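PDB 4ZBX: uracil-DNA glycosylase from Sulfolobus tokodaii str. 7, which belongs to the uracil-DNA glycosylase superfamily, a group of compact alpha/beta DNA repair proteins with a central beta-sheet flanked by helices. Local coordinates for residues Phe160-Pro165 / Glu179-Lys184. Numbering follows the deposited sequence.
Sequences FPTYHP and EEDFKK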
# COMPACT_ATOMS: atom_id res chain seq x y z
N PHE A 160 -1.63 9.48 4.10
CA PHE A 160 -2.88 9.31 4.83
C PHE A 160 -3.01 7.87 5.30
O PHE A 160 -3.32 6.97 4.51
CB PHE A 160 -4.09 9.70 3.94
CG PHE A 160 -5.36 9.90 4.70
CD1 PHE A 160 -5.84 11.17 4.96
CD2 PHE A 160 -6.06 8.82 5.21
CE1 PHE A 160 -7.01 11.36 5.68
CE2 PHE A 160 -7.23 9.00 5.94
CZ PHE A 160 -7.70 10.28 6.17
N PRO A 161 -2.76 7.64 6.60
CA PRO A 161 -2.88 6.27 7.11
C PRO A 161 -4.31 5.91 7.42
O PRO A 161 -5.06 6.75 7.91
CB PRO A 161 -2.05 6.29 8.41
CG PRO A 161 -1.34 7.62 8.43
CD PRO A 161 -2.19 8.55 7.61
N THR A 162 -4.69 4.67 7.14
CA THR A 162 -5.98 4.17 7.60
C THR A 162 -5.87 2.69 7.96
O THR A 162 -4.79 2.11 7.88
CB THR A 162 -7.07 4.37 6.54
OG1 THR A 162 -8.35 4.07 7.12
CG2 THR A 162 -6.83 3.47 5.35
N TYR A 163 -6.96 2.10 8.42
CA TYR A 163 -6.96 0.67 8.70
C TYR A 163 -6.84 -0.13 7.42
O TYR A 163 -7.18 0.33 6.33
CB TYR A 163 -8.22 0.26 9.46
CG TYR A 163 -8.31 0.87 10.85
CD1 TYR A 163 -9.46 1.52 11.27
CD2 TYR A 163 -7.24 0.78 11.74
CE1 TYR A 163 -9.55 2.07 12.54
CE2 TYR A 163 -7.32 1.34 13.01
CZ TYR A 163 -8.48 1.98 13.41
OH TYR A 163 -8.55 2.54 14.66
N HIS A 164 -6.36 -1.36 7.55
CA HIS A 164 -6.32 -2.27 6.43
C HIS A 164 -7.75 -2.77 6.14
O HIS A 164 -8.50 -3.04 7.06
CB HIS A 164 -5.38 -3.42 6.73
CG HIS A 164 -5.14 -4.32 5.57
ND1 HIS A 164 -6.07 -5.24 5.14
CD2 HIS A 164 -4.07 -4.44 4.74
CE1 HIS A 164 -5.58 -5.90 4.10
NE2 HIS A 164 -4.38 -5.43 3.83
N PRO A 165 -8.13 -2.89 4.85
CA PRO A 165 -9.52 -3.27 4.57
C PRO A 165 -9.94 -4.62 5.14
O PRO A 165 -11.11 -4.81 5.43
CB PRO A 165 -9.58 -3.28 3.03
CG PRO A 165 -8.16 -3.21 2.57
CD PRO A 165 -7.43 -2.46 3.64
N GLU A 179 -14.58 3.97 5.67
CA GLU A 179 -15.34 4.72 4.67
C GLU A 179 -15.20 6.23 4.85
O GLU A 179 -14.99 6.96 3.88
CB GLU A 179 -16.81 4.30 4.70
CG GLU A 179 -17.02 2.87 4.22
CD GLU A 179 -18.42 2.34 4.43
OE1 GLU A 179 -19.22 2.99 5.14
OE2 GLU A 179 -18.72 1.27 3.88
N GLU A 180 -15.30 6.69 6.10
CA GLU A 180 -15.11 8.11 6.40
C GLU A 180 -13.71 8.56 6.03
O GLU A 180 -13.53 9.67 5.52
CB GLU A 180 -15.38 8.38 7.88
CG GLU A 180 -16.85 8.36 8.25
CD GLU A 180 -17.68 9.27 7.36
OE1 GLU A 180 -17.33 10.47 7.25
OE2 GLU A 180 -18.66 8.79 6.76
N ASP A 181 -12.73 7.71 6.28
CA ASP A 181 -11.35 8.03 5.93
C ASP A 181 -11.20 8.16 4.42
O ASP A 181 -10.52 9.06 3.95
CB ASP A 181 -10.39 6.97 6.45
CG ASP A 181 -10.06 7.15 7.93
OD1 ASP A 181 -10.50 8.16 8.53
OD2 ASP A 181 -9.34 6.30 8.50
N PHE A 182 -11.86 7.28 3.68
CA PHE A 182 -11.83 7.38 2.23
C PHE A 182 -12.55 8.64 1.73
O PHE A 182 -12.17 9.20 0.70
CB PHE A 182 -12.41 6.11 1.58
CG PHE A 182 -11.36 5.08 1.29
CD1 PHE A 182 -10.61 4.52 2.31
CD2 PHE A 182 -11.08 4.71 -0.02
CE1 PHE A 182 -9.60 3.60 2.04
CE2 PHE A 182 -10.07 3.77 -0.29
CZ PHE A 182 -9.35 3.21 0.74
N LYS A 183 -13.56 9.11 2.47
CA LYS A 183 -14.19 10.38 2.13
C LYS A 183 -13.18 11.51 2.30
O LYS A 183 -13.16 12.45 1.50
CB LYS A 183 -15.45 10.61 2.98
CG LYS A 183 -16.60 9.68 2.61
CD LYS A 183 -17.80 9.82 3.55
CE LYS A 183 -18.82 8.72 3.26
NZ LYS A 183 -19.99 8.81 4.17
N LYS A 184 -12.35 11.42 3.34
CA LYS A 184 -11.36 12.46 3.56
C LYS A 184 -10.29 12.41 2.47
O LYS A 184 -9.82 13.45 2.03
CB LYS A 184 -10.71 12.34 4.94
CG LYS A 184 -11.66 12.60 6.11
CD LYS A 184 -10.92 12.46 7.44
CE LYS A 184 -11.83 11.95 8.56
NZ LYS A 184 -13.06 12.76 8.72
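With chi1 of T162 at -170°, OG1 stands opposite the backbone N and reaches out to D181, whose CG in turn is swung anti to its own carbonyl carbon (chi1 -81°). The two side chains run past one another in opposite directions, and their polar ends meet in a hydrogen bond: T162 OG1 donates to D181 OD2 at 2.8 Å, and OD2 receives it on its anti lone pair, the one turned away from OD1. The other oxygen, OD1, takes a salt bridge from R144, so this buried carboxylate is gripped through both oxygens and its rotation is probably fixed; the arginine would also be expected to favour the charged form.

Two residues earlier on the strand, F160 also points at the helix and lays the rim of its ring against it. The ring plane stands 76° from the carboxylate, and D181 CG lies at the ring edge, in plane. F160 CE2 touches D181 CB at 3.8 Å, while F160 CZ packs on K184 CB, also at 3.8 Å, about one helical turn further along.

All this joins the last residues of strand 155-162 to helix 172-190, which follows after the loop that begins at Y163; residues 179-184 run nearly antiparallel to 160-162, the two short axes approaching to 9.5 Å. It is helix-on-sheet packing in the mixed sheet of the uracil-DNA glycosylase fold; along one edge the strand pairs with parallel strand 117-121, through backbone bonds from F160 and T162 to T120.

F182 starts off pointing away from the strand, yet its ring turns back, and CE1 comes within 4.3 Å of T162 CG2. The same ring packs on L63, M66 and I70 of helix 58-71.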